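PDB 6W32: phosphatidylinositol transfer protein SFH5 from Saccharomyces cerevisiae, which transfers phosphatidylinositol between membranes, regulates PtdIns(4,5)P2 homeostasis at the plasma membrane, and binds heme b, possibly for a role in organic oxidant-induced stress responses. Local coordinates for residues K219-V224 / K245-L250; K131-N136 / Y178-H183; N125-K130 / Y259-P264. All coordinates share one frame; numbering follows the deposited sequence.

Overall arrangement
After an N-terminal run of mostly helices, the chain enters the main sheet with strand 118-122 and turns through 125-130, whose partner 259-264 comes only after the whole sheet. Interaction 3 therefore closes the longest loop, 128 intervening residues, and the other two nest inside it. Interaction 2 pairs strand 132-136 with strand 179-184 across a 41-residue connection that holds helix 151-166. Interaction 1 follows in series, joining strand 216-222 to the sheet's last strand, 247-250, and closing a 20-residue connection with helices 229-236 and 241-244. Strands 179-184 and 216-222 are neighbours, so interactions 1 and 2 continue one sheet and both reach the heme. Lys-130 links interaction 3 to Tyr-220 of interaction 1.

Interaction 1: K219-V224 / K245-L250; sequences KYFVNV and KKFVVL. With HEM (protoporphyrin IX containing Fe), chain D.
Backbone pairing joins Lys-219 through Val-222 to Phe-247 through Leu-250 as parallel strands, their axes 4.6 Å apart at closest approach and 19° from parallel. The ladder opens with Lys-219 N giving to Lys-246 O and continues as Lys-219 O and Phe-221 O accept from Val-248 N and Leu-250 N, while Phe-221 N gives to Val-248 O. Past the strand end, Asn-223 N and Val-224 N both reach Leu-250 O, each weakly.

Two phenylalanines pack on the heme side. Phe-221 presents an edge to a face of Phe-247, with centroids 5.1 Å apart and planes at 72°; CE2 of Phe-221 lies 3.8 Å from CG of Phe-247, over the ring but displaced to its rim. The CE1-CZ side of Phe-221 meets pyrrole carbon C2D and methyl CMD of the porphyrin. Val-224 CG1 adds an apolar contact with the heme vinyl carbon CBC at 3.8 Å.

Within this pair, Lys-219 makes the polar contact with the heme; Tyr-138 and Arg-158 also hydrogen-bond to it. The lysine CG lies opposite the backbone N (chi1 -173°), and the extended chain beyond carries the amine between the two propionates: NZ donates to O1D at 2.7 Å and to O2A at 3.0 Å. Bridging both carboxylates, the ammonium probably offsets part of their negative charge.

The reverse face carries Tyr-220, Val-222, Val-248 and Leu-250, with Tyr-220 CD2 3.7 Å from Val-248 CB and these two side chains running alongside each other; the tyrosine hydroxyl bonds to Lys-130. Within the CRAL-TRIO sheet, strand 179-184 flanks 216-222 on its other edge, strand 247-250 is outermost, Tyr-232 of helix 229-236 touches Phe-247 and Val-249, and Leu-256 touches Val-222 and Leu-250.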
loop_
_atom_site.group_PDB
_atom_site.type_symbol
_atom_site.label_atom_id
_atom_site.label_comp_id
_atom_site.label_asym_id
_atom_site.label_seq_id
_atom_site.Cartn_x
_atom_site.Cartn_y
_atom_site.Cartn_z
ATOM N N LYS A 219 6.514 -8.712 2.745
ATOM C CA LYS A 219 6.225 -8.948 1.337
ATOM C C LYS A 219 6.893 -10.256 0.894
ATOM O O LYS A 219 8.094 -10.469 1.139
ATOM C CB LYS A 219 6.684 -7.758 0.507
ATOM C CG LYS A 219 6.290 -7.816 -0.961
ATOM C CD LYS A 219 6.137 -6.412 -1.528
ATOM C CE LYS A 219 5.393 -6.388 -2.858
ATOM N NZ LYS A 219 5.392 -4.998 -3.438
ATOM N N TYR A 220 6.108 -11.152 0.274
ATOM C CA TYR A 220 6.584 -12.469 -0.132
ATOM C C TYR A 220 6.582 -12.545 -1.646
ATOM O O TYR A 220 5.623 -12.118 -2.294
ATOM C CB TYR A 220 5.721 -13.610 0.446
ATOM C CG TYR A 220 5.646 -13.571 1.942
ATOM C CD1 TYR A 220 4.624 -12.884 2.572
ATOM C CD2 TYR A 220 6.639 -14.154 2.733
ATOM C CE1 TYR A 220 4.566 -12.787 3.943
ATOM C CE2 TYR A 220 6.577 -14.084 4.122
ATOM C CZ TYR A 220 5.522 -13.380 4.703
ATOM O OH TYR A 220 5.401 -13.257 6.057
ATOM N N PHE A 221 7.649 -13.112 -2.200
ATOM C CA PHE A 221 7.841 -13.232 -3.638
ATOM C C PHE A 221 7.942 -14.717 -3.908
ATOM O O PHE A 221 9.011 -15.292 -3.702
ATOM C CB PHE A 221 9.109 -12.511 -4.085
ATOM C CG PHE A 221 9.121 -11.062 -3.752
ATOM C CD1 PHE A 221 8.786 -10.119 -4.712
ATOM C CD2 PHE A 221 9.462 -10.628 -2.478
ATOM C CE1 PHE A 221 8.812 -8.759 -4.430
ATOM C CE2 PHE A 221 9.478 -9.270 -2.181
ATOM C CZ PHE A 221 9.150 -8.325 -3.175
ATOM N N VAL A 222 6.863 -15.350 -4.366
ATOM C CA VAL A 222 6.825 -16.809 -4.391
ATOM C C VAL A 222 6.861 -17.337 -5.822
ATOM O O VAL A 222 6.510 -16.660 -6.780
ATOM C CB VAL A 222 5.603 -17.359 -3.629
ATOM C CG1 VAL A 222 5.441 -16.592 -2.324
ATOM C CG2 VAL A 222 4.361 -17.269 -4.476
ATOM N N ASN A 223 7.335 -18.569 -5.952
ATOM C CA ASN A 223 7.426 -19.285 -7.212
ATOM C C ASN A 223 8.430 -18.636 -8.154
ATOM O O ASN A 223 8.188 -18.497 -9.351
ATOM C CB ASN A 223 6.054 -19.429 -7.843
ATOM C CG ASN A 223 5.255 -20.465 -7.132
ATOM O OD1 ASN A 223 5.803 -21.504 -6.751
ATOM N ND2 ASN A 223 3.993 -20.193 -6.883
ATOM N N VAL A 224 9.600 -18.323 -7.599
ATOM C CA VAL A 224 10.720 -17.615 -8.213
ATOM C C VAL A 224 11.891 -18.590 -8.323
ATOM O O VAL A 224 12.540 -18.884 -7.313
ATOM C CB VAL A 224 11.129 -16.392 -7.378
ATOM C CG1 VAL A 224 12.060 -15.469 -8.154
ATOM C CG2 VAL A 224 9.923 -15.659 -6.854
ATOM N N LYS A 245 14.400 -5.248 4.538
ATOM C CA LYS A 245 14.374 -6.278 5.570
ATOM C C LYS A 245 13.032 -7.006 5.678
ATOM O O LYS A 245 12.951 -8.007 6.410
ATOM C CB LYS A 245 14.718 -5.673 6.934
ATOM C CG LYS A 245 16.178 -5.271 7.110
ATOM C CD LYS A 245 16.437 -4.623 8.484
ATOM C CE LYS A 245 16.754 -3.123 8.411
ATOM N NZ LYS A 245 17.914 -2.739 7.500
ATOM N N LYS A 246 11.978 -6.533 5.008
ATOM C CA LYS A 246 10.688 -7.191 5.085
ATOM C C LYS A 246 10.439 -8.101 3.899
ATOM O O LYS A 246 9.363 -8.701 3.809
ATOM C CB LYS A 246 9.558 -6.179 5.204
ATOM C CG LYS A 246 9.977 -4.806 5.774
ATOM C CD LYS A 246 8.780 -3.880 6.051
ATOM C CE LYS A 246 9.213 -2.524 6.606
ATOM N NZ LYS A 246 8.125 -1.733 7.356
ATOM N N PHE A 247 11.431 -8.260 3.026
ATOM C CA PHE A 247 11.335 -9.087 1.824
ATOM C C PHE A 247 11.730 -10.546 2.076
ATOM O O PHE A 247 12.770 -10.816 2.672
ATOM C CB PHE A 247 12.239 -8.500 0.741
ATOM C CG PHE A 247 11.708 -7.255 0.134
ATOM C CD1 PHE A 247 10.497 -6.721 0.555
ATOM C CD2 PHE A 247 12.392 -6.629 -0.902
ATOM C CE1 PHE A 247 9.994 -5.582 -0.018
ATOM C CE2 PHE A 247 11.891 -5.491 -1.465
ATOM C CZ PHE A 247 10.685 -4.971 -1.016
ATOM N N VAL A 248 10.925 -11.472 1.552
ATOM C CA VAL A 248 11.172 -12.917 1.598
ATOM C C VAL A 248 10.888 -13.539 0.237
ATOM O O VAL A 248 9.797 -13.351 -0.308
ATOM C CB VAL A 248 10.277 -13.623 2.627
ATOM C CG1 VAL A 248 10.523 -15.060 2.539
ATOM C CG2 VAL A 248 10.537 -13.118 4.006
ATOM N N VAL A 249 11.823 -14.334 -0.279
ATOM C CA VAL A 249 11.750 -14.928 -1.611
ATOM C C VAL A 249 11.592 -16.438 -1.461
ATOM O O VAL A 249 12.393 -17.085 -0.777
ATOM C CB VAL A 249 13.014 -14.604 -2.423
ATOM C CG1 VAL A 249 12.907 -15.090 -3.830
ATOM C CG2 VAL A 249 13.294 -13.121 -2.371
ATOM N N LEU A 250 10.579 -17.005 -2.111
ATOM C CA LEU A 250 10.220 -18.409 -1.952
ATOM C C LEU A 250 10.259 -19.063 -3.317
ATOM O O LEU A 250 9.384 -18.798 -4.141
ATOM C CB LEU A 250 8.821 -18.560 -1.353
ATOM C CG LEU A 250 8.657 -18.157 0.111
ATOM C CD1 LEU A 250 7.316 -18.639 0.663
ATOM C CD2 LEU A 250 9.821 -18.689 0.946
HETATM C CHA HEM D . 8.566 -5.122 -7.563
HETATM C CHB HEM D . 6.509 -6.553 -11.653
HETATM C CHC HEM D . 9.569 -10.291 -11.842
HETATM C CHD HEM D . 11.312 -9.117 -7.446
HETATM C C1A HEM D . 7.747 -5.207 -8.658
HETATM C C2A HEM D . 6.762 -4.217 -8.980
HETATM C C3A HEM D . 6.188 -4.575 -10.147
HETATM C C4A HEM D . 6.810 -5.827 -10.545
HETATM C CMA HEM D . 5.064 -3.905 -10.975
HETATM C CAA HEM D . 6.613 -2.983 -8.076
HETATM C CBA HEM D . 5.401 -2.888 -7.180
HETATM C CGA HEM D . 4.500 -4.061 -7.109
HETATM O O1A HEM D . 3.794 -4.210 -8.156
HETATM O O2A HEM D . 3.986 -4.165 -5.947
HETATM C C1B HEM D . 7.191 -7.649 -12.092
HETATM C C2B HEM D . 6.949 -8.319 -13.339
HETATM C C3B HEM D . 7.788 -9.355 -13.409
HETATM C C4B HEM D . 8.599 -9.374 -12.192
HETATM C CMB HEM D . 5.881 -7.864 -14.355
HETATM C CAB HEM D . 7.879 -10.384 -14.556
HETATM C CBB HEM D . 9.026 -10.672 -15.144
HETATM C C1C HEM D . 10.318 -10.349 -10.681
HETATM C C2C HEM D . 11.352 -11.333 -10.290
HETATM C C3C HEM D . 11.828 -10.992 -9.070
HETATM C C4C HEM D . 11.121 -9.796 -8.637
HETATM C CMC HEM D . 11.812 -12.560 -11.121
HETATM C CAC HEM D . 12.912 -11.744 -8.250
HETATM C CBC HEM D . 12.777 -11.955 -6.920
HETATM C C1D HEM D . 10.785 -7.909 -7.079
HETATM C C2D HEM D . 11.140 -7.129 -5.918
HETATM C C3D HEM D . 10.277 -5.867 -6.004
HETATM C C4D HEM D . 9.498 -6.030 -7.183
HETATM C CMD HEM D . 12.150 -7.448 -4.812
HETATM C CAD HEM D . 10.145 -4.666 -5.060
HETATM C CBD HEM D . 8.788 -4.804 -4.361
HETATM C CGD HEM D . 8.669 -3.704 -3.335
HETATM O O1D HEM D . 7.548 -3.544 -2.749
HETATM O O2D HEM D . 9.608 -2.837 -3.304
HETATM N NA HEM D . 7.769 -6.166 -9.629
HETATM N NB HEM D . 8.198 -8.311 -11.421
HETATM N NC HEM D . 10.251 -9.471 -9.658
HETATM N ND HEM D . 9.814 -7.207 -7.818
HETATM FE FE HEM D . 8.934 -7.853 -9.581
#

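Interaction 2: K131-N136 / Y178-H183; sequences KAVTWN and YMTQVH. With HEM (protoporphyrin IX containing Fe), chain D.
Trp-135 and Val-182 pack side by side in a parallel strand pair of the CRAL-TRIO sheet, 132-136 against 179-183, with axes 4.6 Å apart and 21° from parallel. Four backbone hydrogen bonds define the register: Thr-180 N to Ala-132 O, Thr-134 N to Thr-180 O, Val-182 N to Thr-134 O and Asn-136 N to Val-182 O. Val-182, the residue most covered by the opposite strand, lies with Val-133 CG1 on one face of the indole, its CB 3.8 Å from Trp-135 CE3. Trp-135 NE1 is satisfied by Thr-121 OG1.

On the other face Thr-134 CG2 is 4.0 Å from Met-179 SD, and the Thr-134 and Gln-181 side chains lie side by side, OG1 against CG. All the touching residues are buried; by contrast the flanking Lys-131 and Tyr-178, which take no part, are partly exposed, their ends bonded to Asp-175 and Glu-214.

At the far end Asn-136 and His-183 lie alongside, amide and imidazole planes 89° apart. His-183 ND1 is hydrogen-bonded to Tyr-185 OH, the proximal heme ligand, while the ring's other nitrogen, NE2, gives a weak hydrogen bond to propionate O2A at 3.1 Å, with an N-H...O angle of 134°.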
loop_
_atom_site.group_PDB
_atom_site.type_symbol
_atom_site.label_atom_id
_atom_site.label_comp_id
_atom_site.label_asym_id
_atom_site.label_seq_id
_atom_site.Cartn_x
_atom_site.Cartn_y
_atom_site.Cartn_z
ATOM N N LYS A 131 -3.179 -9.905 8.395
ATOM C CA LYS A 131 -4.602 -10.069 8.144
ATOM C C LYS A 131 -5.057 -9.428 6.831
ATOM O O LYS A 131 -5.902 -9.985 6.130
ATOM C CB LYS A 131 -5.400 -9.474 9.300
ATOM C CG LYS A 131 -4.984 -9.956 10.674
ATOM C CD LYS A 131 -5.545 -9.003 11.729
ATOM C CE LYS A 131 -5.572 -9.648 13.092
ATOM N NZ LYS A 131 -6.304 -8.803 14.048
ATOM N N ALA A 132 -4.538 -8.267 6.472
ATOM C CA ALA A 132 -4.818 -7.676 5.165
ATOM C C ALA A 132 -3.660 -7.986 4.230
ATOM O O ALA A 132 -2.521 -7.604 4.508
ATOM C CB ALA A 132 -5.021 -6.167 5.277
ATOM N N VAL A 133 -3.944 -8.669 3.129
ATOM C CA VAL A 133 -2.937 -9.059 2.150
ATOM C C VAL A 133 -3.410 -8.613 0.779
ATOM O O VAL A 133 -4.606 -8.726 0.474
ATOM C CB VAL A 133 -2.714 -10.595 2.166
ATOM C CG1 VAL A 133 -1.509 -10.985 1.342
ATOM C CG2 VAL A 133 -2.531 -11.116 3.573
ATOM N N THR A 134 -2.492 -8.125 -0.062
ATOM C CA THR A 134 -2.817 -8.016 -1.489
ATOM C C THR A 134 -1.902 -8.925 -2.288
ATOM O O THR A 134 -0.781 -9.232 -1.873
ATOM C CB THR A 134 -2.724 -6.592 -2.081
ATOM O OG1 THR A 134 -1.353 -6.228 -2.284
ATOM C CG2 THR A 134 -3.377 -5.585 -1.216
ATOM N N TRP A 135 -2.379 -9.336 -3.452
ATOM C CA TRP A 135 -1.693 -10.353 -4.220
ATOM C C TRP A 135 -1.631 -9.913 -5.673
ATOM O O TRP A 135 -2.660 -9.589 -6.265
ATOM C CB TRP A 135 -2.422 -11.696 -4.137
ATOM C CG TRP A 135 -2.775 -12.272 -2.781
ATOM C CD1 TRP A 135 -3.625 -11.751 -1.828
ATOM C CD2 TRP A 135 -2.338 -13.536 -2.280
ATOM N NE1 TRP A 135 -3.721 -12.629 -0.754
ATOM C CE2 TRP A 135 -2.935 -13.722 -1.013
ATOM C CE3 TRP A 135 -1.495 -14.525 -2.784
ATOM C CZ2 TRP A 135 -2.708 -14.857 -0.248
ATOM C CZ3 TRP A 135 -1.270 -15.643 -2.039
ATOM C CH2 TRP A 135 -1.872 -15.808 -0.769
ATOM N N ASN A 136 -0.449 -9.953 -6.263
ATOM C CA ASN A 136 -0.298 -9.685 -7.682
ATOM C C ASN A 136 0.104 -10.972 -8.382
ATOM O O ASN A 136 1.124 -11.574 -8.042
ATOM C CB ASN A 136 0.729 -8.586 -7.930
ATOM C CG ASN A 136 0.343 -7.291 -7.275
ATOM O OD1 ASN A 136 0.843 -6.954 -6.192
ATOM N ND2 ASN A 136 -0.574 -6.569 -7.902
ATOM N N TYR A 178 -0.752 -2.488 9.498
ATOM C CA TYR A 178 0.170 -2.642 8.387
ATOM C C TYR A 178 -0.412 -3.699 7.469
ATOM O O TYR A 178 -1.335 -4.425 7.840
ATOM C CB TYR A 178 1.571 -3.087 8.816
ATOM C CG TYR A 178 2.431 -2.082 9.553
ATOM C CD1 TYR A 178 2.193 -1.774 10.871
ATOM C CD2 TYR A 178 3.535 -1.505 8.940
ATOM C CE1 TYR A 178 3.008 -0.890 11.544
ATOM C CE2 TYR A 178 4.346 -0.618 9.605
ATOM C CZ TYR A 178 4.078 -0.313 10.900
ATOM O OH TYR A 178 4.872 0.580 11.588
ATOM N N MET A 179 0.176 -3.823 6.285
ATOM C CA MET A 179 -0.322 -4.686 5.224
ATOM C C MET A 179 0.725 -5.746 4.896
ATOM O O MET A 179 1.905 -5.605 5.224
ATOM C CB MET A 179 -0.629 -3.853 3.981
ATOM C CG MET A 179 -1.407 -4.506 2.841
ATOM S SD MET A 179 -1.868 -3.184 1.674
ATOM C CE MET A 179 -0.263 -2.406 1.652
ATOM N N THR A 180 0.294 -6.814 4.245
ATOM C CA THR A 180 1.217 -7.794 3.706
ATOM C C THR A 180 0.904 -7.968 2.228
ATOM O O THR A 180 -0.222 -7.703 1.792
ATOM C CB THR A 180 1.132 -9.098 4.501
ATOM O OG1 THR A 180 1.593 -8.839 5.840
ATOM C CG2 THR A 180 1.969 -10.206 3.875
ATOM N N GLN A 181 1.915 -8.343 1.443
ATOM C CA GLN A 181 1.767 -8.375 0.002
ATOM C C GLN A 181 2.441 -9.618 -0.532
ATOM O O GLN A 181 3.503 -9.991 -0.042
ATOM C CB GLN A 181 2.367 -7.110 -0.634
ATOM C CG GLN A 181 1.592 -5.847 -0.275
ATOM C CD GLN A 181 2.293 -4.564 -0.672
ATOM O OE1 GLN A 181 2.196 -3.547 0.025
ATOM N NE2 GLN A 181 2.996 -4.599 -1.792
ATOM N N VAL A 182 1.823 -10.281 -1.505
ATOM C CA VAL A 182 2.463 -11.400 -2.180
ATOM C C VAL A 182 2.524 -11.105 -3.666
ATOM O O VAL A 182 1.536 -10.651 -4.252
ATOM C CB VAL A 182 1.741 -12.750 -1.946
ATOM C CG1 VAL A 182 2.249 -13.834 -2.925
ATOM C CG2 VAL A 182 1.968 -13.225 -0.576
ATOM N N HIS A 183 3.672 -11.392 -4.270
ATOM C CA HIS A 183 3.789 -11.548 -5.708
ATOM C C HIS A 183 3.912 -13.029 -6.022
ATOM O O HIS A 183 4.602 -13.774 -5.304
ATOM C CB HIS A 183 5.002 -10.808 -6.262
ATOM C CG HIS A 183 4.852 -9.324 -6.239
ATOM N ND1 HIS A 183 5.755 -8.473 -6.837
ATOM C CD2 HIS A 183 3.901 -8.537 -5.679
ATOM C CE1 HIS A 183 5.362 -7.225 -6.654
ATOM N NE2 HIS A 183 4.247 -7.235 -5.942
HETATM C CHA HEM D . 8.566 -5.122 -7.563
HETATM C CHB HEM D . 6.509 -6.553 -11.653
HETATM C CHC HEM D . 9.569 -10.291 -11.842
HETATM C CHD HEM D . 11.312 -9.117 -7.446
HETATM C C1A HEM D . 7.747 -5.207 -8.658
HETATM C C2A HEM D . 6.762 -4.217 -8.980
HETATM C C3A HEM D . 6.188 -4.575 -10.147
HETATM C C4A HEM D . 6.810 -5.827 -10.545
HETATM C CMA HEM D . 5.064 -3.905 -10.975
HETATM C CAA HEM D . 6.613 -2.983 -8.076
HETATM C CBA HEM D . 5.401 -2.888 -7.180
HETATM C CGA HEM D . 4.500 -4.061 -7.109
HETATM O O1A HEM D . 3.794 -4.210 -8.156
HETATM O O2A HEM D . 3.986 -4.165 -5.947
HETATM C C1B HEM D . 7.191 -7.649 -12.092
HETATM C C2B HEM D . 6.949 -8.319 -13.339
HETATM C C3B HEM D . 7.788 -9.355 -13.409
HETATM C C4B HEM D . 8.599 -9.374 -12.192
HETATM C CMB HEM D . 5.881 -7.864 -14.355
HETATM C CAB HEM D . 7.879 -10.384 -14.556
HETATM C CBB HEM D . 9.026 -10.672 -15.144
HETATM C C1C HEM D . 10.318 -10.349 -10.681
HETATM C C2C HEM D . 11.352 -11.333 -10.290
HETATM C C3C HEM D . 11.828 -10.992 -9.070
HETATM C C4C HEM D . 11.121 -9.796 -8.637
HETATM C CMC HEM D . 11.812 -12.560 -11.121
HETATM C CAC HEM D . 12.912 -11.744 -8.250
HETATM C CBC HEM D . 12.777 -11.955 -6.920
HETATM C C1D HEM D . 10.785 -7.909 -7.079
HETATM C C2D HEM D . 11.140 -7.129 -5.918
HETATM C C3D HEM D . 10.277 -5.867 -6.004
HETATM C C4D HEM D . 9.498 -6.030 -7.183
HETATM C CMD HEM D . 12.150 -7.448 -4.812
HETATM C CAD HEM D . 10.145 -4.666 -5.060
HETATM C CBD HEM D . 8.788 -4.804 -4.361
HETATM C CGD HEM D . 8.669 -3.704 -3.335
HETATM O O1D HEM D . 7.548 -3.544 -2.749
HETATM O O2D HEM D . 9.608 -2.837 -3.304
HETATM N NA HEM D . 7.769 -6.166 -9.629
HETATM N NB HEM D . 8.198 -8.311 -11.421
HETATM N NC HEM D . 10.251 -9.471 -9.658
HETATM N ND HEM D . 9.814 -7.207 -7.818
HETATM FE FE HEM D . 8.934 -7.853 -9.581
#

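Interaction 3: N125-K130 / Y259-P264; sequences NGDANK and YLKDCP
Lys-130 reaches across to the 259-264 loop with two parts of its side chain doing different work. Its CD passes obliquely over the branched end of Leu-260, 3.8 Å from CD2, and its NZ continues to the backbone, giving a hydrogen bond to Tyr-259 O at 3.1 Å. The C=O...NZ angle is 127° and the amine is tilted 35° from the carbonyl plane. The lysine chain bends at chi3 (-149°) on its way from the leucine to this carbonyl, and the bend directs NZ at Tyr-259 O. With its bond to Tyr-220 OH, the same nitrogen links a carbonyl of this loop with a tyrosine of the sheet.

Asp-127 and Lys-261 form the second pair, crossing at about a right angle. The carboxylate meets the lysine just short of its charged end: OD2 of Asp-127 is 3.2 Å from CE of Lys-261, whereas OD1 and NZ of the same two residues are 3.8 Å apart, a long salt bridge. Attraction between these charges is therefore probably modest, in keeping with the exposed position of Lys-261.

Each partner is shaped by a beta turn. A type II turn from Asp-127 to Lys-130 is closed by Lys-130 N giving to Asp-127 O, and brings both side chains to the contact; a type I turn from Leu-260 to Cys-263, closed weakly by Cys-263 N to Leu-260 O, presents Lys-261.

This surface contact joins the hairpin loop between antiparallel strands 118-122 and 132-136 to the segment leading from strand 247-250 into helix 265-268. Beneath it, Lys-130 and Leu-260 both touch Thr-180 of strand 179-184, and Leu-260 also packs on Tyr-220 of strand 216-222.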
loop_
_atom_site.group_PDB
_atom_site.type_symbol
_atom_site.label_atom_id
_atom_site.label_comp_id
_atom_site.label_asym_id
_atom_site.label_seq_id
_atom_site.Cartn_x
_atom_site.Cartn_y
_atom_site.Cartn_z
ATOM N N ASN A 125 -8.883 -13.386 11.666
ATOM C CA ASN A 125 -8.175 -14.077 12.728
ATOM C C ASN A 125 -6.790 -14.495 12.280
ATOM O O ASN A 125 -6.345 -15.616 12.534
ATOM C CB ASN A 125 -8.970 -15.274 13.239
ATOM C CG ASN A 125 -9.036 -15.286 14.754
ATOM O OD1 ASN A 125 -8.017 -15.490 15.435
ATOM N ND2 ASN A 125 -10.224 -15.001 15.299
ATOM N N GLY A 126 -6.096 -13.594 11.594
ATOM C CA GLY A 126 -4.762 -13.860 11.112
ATOM C C GLY A 126 -3.733 -13.255 12.029
ATOM O O GLY A 126 -4.060 -12.492 12.926
ATOM N N ASP A 127 -2.474 -13.602 11.781
ATOM C CA ASP A 127 -1.402 -13.097 12.624
ATOM C C ASP A 127 -1.290 -11.579 12.481
ATOM O O ASP A 127 -1.797 -10.991 11.521
ATOM C CB ASP A 127 -0.081 -13.776 12.261
ATOM C CG ASP A 127 -0.064 -15.292 12.586
ATOM O OD1 ASP A 127 -0.412 -15.688 13.722
ATOM O OD2 ASP A 127 0.305 -16.074 11.684
ATOM N N ALA A 128 -0.635 -10.935 13.452
ATOM C CA ALA A 128 -0.600 -9.475 13.458
ATOM C C ALA A 128 -0.002 -8.963 12.165
ATOM O O ALA A 128 1.059 -9.423 11.737
ATOM C CB ALA A 128 0.215 -8.933 14.618
ATOM N N ASN A 129 -0.696 -8.020 11.537
ATOM C CA ASN A 129 -0.214 -7.336 10.350
ATOM C C ASN A 129 0.021 -8.302 9.220
ATOM O O ASN A 129 0.804 -8.025 8.298
ATOM C CB ASN A 129 1.041 -6.526 10.658
ATOM C CG ASN A 129 0.840 -5.615 11.850
ATOM O OD1 ASN A 129 -0.126 -4.833 11.892
ATOM N ND2 ASN A 129 1.721 -5.737 12.851
ATOM N N LYS A 130 -0.657 -9.439 9.285
ATOM C CA LYS A 130 -0.785 -10.311 8.125
ATOM C C LYS A 130 -2.239 -10.710 7.901
ATOM O O LYS A 130 -2.500 -11.745 7.288
ATOM C CB LYS A 130 0.105 -11.548 8.265
ATOM C CG LYS A 130 1.576 -11.255 8.518
ATOM C CD LYS A 130 2.384 -12.421 8.080
ATOM C CE LYS A 130 3.640 -12.562 8.926
ATOM N NZ LYS A 130 4.365 -13.813 8.603
ATOM N N TYR A 259 4.104 -19.015 6.337
ATOM C CA TYR A 259 4.136 -17.612 6.734
ATOM C C TYR A 259 2.768 -16.949 6.797
ATOM O O TYR A 259 2.536 -16.124 7.695
ATOM C CB TYR A 259 5.030 -16.827 5.794
ATOM C CG TYR A 259 6.424 -17.383 5.603
ATOM C CD1 TYR A 259 7.470 -17.075 6.480
ATOM C CD2 TYR A 259 6.717 -18.189 4.517
ATOM C CE1 TYR A 259 8.775 -17.561 6.252
ATOM C CE2 TYR A 259 8.009 -18.677 4.293
ATOM C CZ TYR A 259 9.014 -18.346 5.144
ATOM O OH TYR A 259 10.248 -18.853 4.878
ATOM N N LEU A 260 1.838 -17.269 5.887
ATOM C CA LEU A 260 0.459 -16.777 5.977
ATOM C C LEU A 260 -0.422 -17.932 6.419
ATOM O O LEU A 260 -0.739 -18.809 5.607
ATOM C CB LEU A 260 -0.058 -16.226 4.652
ATOM C CG LEU A 260 0.633 -15.060 3.966
ATOM C CD1 LEU A 260 -0.194 -14.671 2.775
ATOM C CD2 LEU A 260 0.844 -13.932 4.938
ATOM N N LYS A 261 -0.859 -17.915 7.685
ATOM C CA LYS A 261 -1.477 -19.119 8.222
ATOM C C LYS A 261 -2.725 -19.503 7.433
ATOM O O LYS A 261 -2.877 -20.673 7.062
ATOM C CB LYS A 261 -1.739 -18.981 9.732
ATOM C CG LYS A 261 -2.866 -18.122 10.242
ATOM C CD LYS A 261 -3.023 -18.304 11.804
ATOM C CE LYS A 261 -1.646 -18.474 12.513
ATOM N NZ LYS A 261 -1.592 -19.256 13.834
ATOM N N ASP A 262 -3.564 -18.533 7.052
ATOM C CA ASP A 262 -4.858 -18.866 6.456
ATOM C C ASP A 262 -4.972 -18.598 4.954
ATOM O O ASP A 262 -6.076 -18.436 4.434
ATOM C CB ASP A 262 -5.964 -18.136 7.200
ATOM C CG ASP A 262 -6.211 -18.747 8.533
ATOM O OD1 ASP A 262 -5.783 -19.910 8.687
ATOM O OD2 ASP A 262 -6.792 -18.082 9.418
ATOM N N CYS A 263 -3.863 -18.605 4.235
ATOM C CA CYS A 263 -3.920 -18.515 2.794
ATOM C C CYS A 263 -4.411 -19.840 2.213
ATOM O O CYS A 263 -4.480 -20.846 2.914
ATOM C CB CYS A 263 -2.550 -18.135 2.261
ATOM S SG CYS A 263 -1.467 -19.492 2.181
ATOM N N PRO A 264 -4.797 -19.887 0.939
ATOM C CA PRO A 264 -5.443 -21.110 0.451
ATOM C C PRO A 264 -4.490 -22.303 0.490
ATOM O O PRO A 264 -3.288 -22.173 0.241
ATOM C CB PRO A 264 -5.861 -20.744 -0.979
ATOM C CG PRO A 264 -4.991 -19.623 -1.366
ATOM C CD PRO A 264 -4.727 -18.860 -0.121
#